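Local coordinates for protein NAD nucleotidase (Haemophilus influenzae, PDB 3ZTV) that hydrolyses NAD to adenosine and nicotinamide riboside, acting as both a dinucleotide pyrophosphatase and a 5'-nucleotidase in the periplasm, at residues A[100-105]-A[224-229]. Sequence-based numbering, arbitrary orientation.
Sequences LGNHEF and TGDSHY. With ZN (zinc ion), chain B.
Asn-102, at the start of a turn closed by a 3.2 Å hydrogen bond from Phe-105 N to Asn-102 O, faces Asp-226, whose backbone takes a positive phi of 103°; the two loops meet through a zinc ion. Asn-102 OD1 binds the metal at 2.0 Å. Asp-226 OD1 does so from a different direction at 2.1 Å, and the two metal-oxygen bonds stand close to a right angle. Sharing one ion brings Asn-102 OD1 and Asp-226 OD1 to 3.0 Å, while the amide and carboxylate planes lie 84° apart. The carboxylate of Asp-226 swings to the metal with CG anti to the backbone N (chi1 -167°), and its other oxygen, OD2, forms a salt bridge with Lys-163. A water 2.0 Å from the zinc donates to Asp-226 O at 3.1 Å, tying the metal shell to the backbone as well. The sequence Gly-Asn-His-Glu at 101-104 is a signature of calcineurin-like metallophosphoesterases, here on the loop between strand 97-99 and helix 108-116; the partner loop follows strand 221-224. Asp-70 OD2 completes this zinc site; Asp-70 also binds the second zinc, as does Asp-20, whose OD2 accepts Asp-226 N. Second-shell bonds position these ligands: Glu-104 OE1 accepts both Gly-101 N, at 2.7 Å, and Asp-70 N, whereas Asp-70 OD1 takes His-103 N.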
ATOM      1  N   LEU A 100      -5.079  -0.393  19.672  1.00  4.92           N
ATOM      2  CA  LEU A 100      -5.848   0.804  19.337  1.00  5.28           C
ATOM      3  C   LEU A 100      -6.953   0.531  18.326  1.00  5.83           C
ATOM      4  O   LEU A 100      -6.730  -0.156  17.325  1.00  5.63           O
ATOM      5  CB  LEU A 100      -4.918   1.899  18.791  1.00  5.96           C
ATOM      6  CG  LEU A 100      -3.747   2.328  19.670  1.00  5.49           C
ATOM      7  CD1 LEU A 100      -2.872   3.306  18.904  1.00  6.32           C
ATOM      8  CD2 LEU A 100      -4.270   2.944  20.967  1.00  6.93           C
ATOM      9  N   GLY A 101      -8.138   1.068  18.604  1.00  5.44           N
ATOM     10  CA  GLY A 101      -9.208   1.097  17.631  1.00  5.70           C
ATOM     11  C   GLY A 101      -9.297   2.435  16.922  1.00  5.17           C
ATOM     12  O   GLY A 101      -8.338   3.240  16.939  1.00  6.47           O
ATOM     13  N   ASN A 102     -10.435   2.669  16.276  1.00  5.17           N
ATOM     14  CA  ASN A 102     -10.652   3.921  15.570  1.00  5.42           C
ATOM     15  C   ASN A 102     -11.120   5.019  16.506  1.00  5.40           C
ATOM     16  O   ASN A 102     -10.673   6.169  16.402  1.00  5.99           O
ATOM     17  CB  ASN A 102     -11.599   3.779  14.362  1.00  5.98           C
ATOM     18  CG  ASN A 102     -12.933   3.144  14.714  1.00  4.47           C
ATOM     19  OD1 ASN A 102     -12.974   2.122  15.375  1.00  5.64           O
ATOM     20  ND2 ASN A 102     -14.020   3.734  14.255  1.00  7.69           N
ATOM     21  N   HIS A 103     -11.992   4.688  17.446  1.00  5.05           N
ATOM     22  CA  HIS A 103     -12.533   5.709  18.342  1.00  4.44           C
ATOM     23  C   HIS A 103     -11.531   6.194  19.379  1.00  5.40           C
ATOM     24  O   HIS A 103     -11.741   7.232  20.005  1.00  6.24           O
ATOM     25  CB  HIS A 103     -13.825   5.234  19.003  1.00  6.26           C
ATOM     26  CG  HIS A 103     -15.003   5.260  18.089  1.00  5.70           C
ATOM     27  ND1 HIS A 103     -15.402   4.174  17.348  1.00  7.91           N
ATOM     28  CD2 HIS A 103     -15.878   6.251  17.799  1.00  6.10           C
ATOM     29  CE1 HIS A 103     -16.475   4.488  16.645  1.00  4.11           C
ATOM     30  NE2 HIS A 103     -16.777   5.750  16.893  1.00 10.41           N
ATOM     31  N   GLU A 104     -10.425   5.478  19.546  1.00  5.26           N
ATOM     32  CA  GLU A 104      -9.360   5.956  20.412  1.00  6.31           C
ATOM     33  C   GLU A 104      -8.847   7.338  19.980  1.00  6.24           C
ATOM     34  O   GLU A 104      -8.268   8.060  20.792  1.00  6.60           O
ATOM     35  CB  GLU A 104      -8.210   4.943  20.466  1.00  7.12           C
ATOM     36  CG  GLU A 104      -8.279   3.976  21.659  1.00  7.47           C
ATOM     37  CD  GLU A 104      -9.426   2.986  21.588  1.00  6.53           C
ATOM     38  OE1 GLU A 104      -9.579   2.323  20.545  1.00  6.87           O
ATOM     39  OE2 GLU A 104     -10.174   2.845  22.575  1.00  7.86           O
ATOM     40  N   PHE A 105      -9.078   7.712  18.719  1.00  5.68           N
ATOM     41  CA  PHE A 105      -8.636   9.008  18.200  1.00  6.31           C
ATOM     42  C   PHE A 105      -9.753  10.065  18.091  1.00  7.56           C
ATOM     43  O   PHE A 105      -9.515  11.148  17.551  1.00  9.09           O
ATOM     44  CB  PHE A 105      -7.943   8.822  16.841  1.00  7.33           C
ATOM     45  CG  PHE A 105      -6.599   8.160  16.941  1.00  6.37           C
ATOM     46  CD1 PHE A 105      -5.472   8.900  17.258  1.00  7.67           C
ATOM     47  CD2 PHE A 105      -6.459   6.792  16.731  1.00  6.46           C
ATOM     48  CE1 PHE A 105      -4.224   8.297  17.356  1.00  7.45           C
ATOM     49  CE2 PHE A 105      -5.214   6.182  16.832  1.00  6.82           C
ATOM     50  CZ  PHE A 105      -4.097   6.938  17.137  1.00  6.76           C
ATOM     51  N   THR A 224     -10.385 -10.117  16.742  1.00  4.49           N
ATOM     52  CA  THR A 224     -10.977  -9.020  15.975  1.00  4.70           C
ATOM     53  C   THR A 224     -11.736  -7.976  16.798  1.00  5.10           C
ATOM     54  O   THR A 224     -12.427  -8.309  17.777  1.00  5.20           O
ATOM     55  CB  THR A 224     -11.940  -9.608  14.923  1.00  5.66           C
ATOM     56  OG1 THR A 224     -11.199 -10.441  14.022  1.00  5.63           O
ATOM     57  CG2 THR A 224     -12.665  -8.550  14.129  1.00  6.61           C
ATOM     58  N   GLY A 225     -11.616  -6.727  16.354  1.00  4.38           N
ATOM     59  CA  GLY A 225     -12.522  -5.664  16.746  1.00  4.76           C
ATOM     60  C   GLY A 225     -12.958  -4.832  15.560  1.00  5.21           C
ATOM     61  O   GLY A 225     -12.452  -5.004  14.446  1.00  5.62           O
ATOM     62  N   ASP A 226     -13.907  -3.938  15.833  1.00  4.66           N
ATOM     63  CA  ASP A 226     -14.456  -2.903  14.933  1.00  5.05           C
ATOM     64  C   ASP A 226     -15.818  -3.181  14.335  1.00  6.50           C
ATOM     65  O   ASP A 226     -16.612  -2.249  14.177  1.00  7.45           O
ATOM     66  CB  ASP A 226     -13.496  -2.427  13.829  1.00  5.73           C
ATOM     67  CG  ASP A 226     -13.998  -1.151  13.137  1.00  4.63           C
ATOM     68  OD1 ASP A 226     -14.113  -0.096  13.791  1.00  5.62           O
ATOM     69  OD2 ASP A 226     -14.295  -1.184  11.919  1.00  7.02           O
ATOM     70  N   SER A 227     -16.074  -4.433  13.965  1.00  5.21           N
ATOM     71  CA  SER A 227     -17.333  -4.793  13.315  1.00  6.05           C
ATOM     72  C   SER A 227     -18.493  -5.067  14.283  1.00  5.90           C
ATOM     73  O   SER A 227     -19.652  -5.032  13.872  1.00  7.12           O
ATOM     74  CB  SER A 227     -17.126  -5.984  12.358  1.00  6.41           C
ATOM     75  OG  SER A 227     -16.147  -6.919  12.829  1.00  7.30           O
ATOM     76  N   HIS A 228     -18.189  -5.316  15.560  1.00  5.29           N
ATOM     77  CA  HIS A 228     -19.225  -5.528  16.582  1.00  5.61           C
ATOM     78  C   HIS A 228     -20.055  -6.814  16.319  1.00  6.11           C
ATOM     79  O   HIS A 228     -21.184  -6.953  16.813  1.00  6.20           O
ATOM     80  CB  HIS A 228     -20.195  -4.333  16.649  1.00  5.93           C
ATOM     81  CG  HIS A 228     -19.643  -3.053  17.233  1.00  5.66           C
ATOM     82  ND1 HIS A 228     -18.315  -2.674  17.224  1.00  6.67           N
ATOM     83  CD2 HIS A 228     -20.313  -2.032  17.813  1.00  4.35           C
ATOM     84  CE1 HIS A 228     -18.204  -1.481  17.792  1.00  3.25           C
ATOM     85  NE2 HIS A 228     -19.400  -1.077  18.165  1.00  8.65           N
ATOM     86  N   TYR A 229     -19.516  -7.760  15.556  1.00  5.16           N
ATOM     87  CA  TYR A 229     -20.252  -8.990  15.242  1.00  6.36           C
ATOM     88  C   TYR A 229     -20.240  -9.986  16.388  1.00  5.22           C
ATOM     89  O   TYR A 229     -19.179 -10.274  16.974  1.00  5.90           O
ATOM     90  CB  TYR A 229     -19.650  -9.694  14.027  1.00  6.79           C
ATOM     91  CG  TYR A 229     -19.802  -8.992  12.698  1.00  6.82           C
ATOM     92  CD1 TYR A 229     -20.715  -7.959  12.512  1.00  9.47           C
ATOM     93  CD2 TYR A 229     -19.026  -9.382  11.612  1.00  8.30           C
ATOM     94  CE1 TYR A 229     -20.843  -7.337  11.270  1.00 10.62           C
ATOM     95  CE2 TYR A 229     -19.153  -8.776  10.376  1.00  8.67           C
ATOM     96  CZ  TYR A 229     -20.052  -7.751  10.212  1.00  9.57           C
ATOM     97  OH  TYR A 229     -20.166  -7.139   8.980  1.00 14.55           O
TER
HETATM   98 ZN    ZN B1598     -14.040   0.446  15.870  1.00  5.13          ZN
HETATM   99  O   HOH W   1     -16.030   0.198  15.946  1.00  5.46           O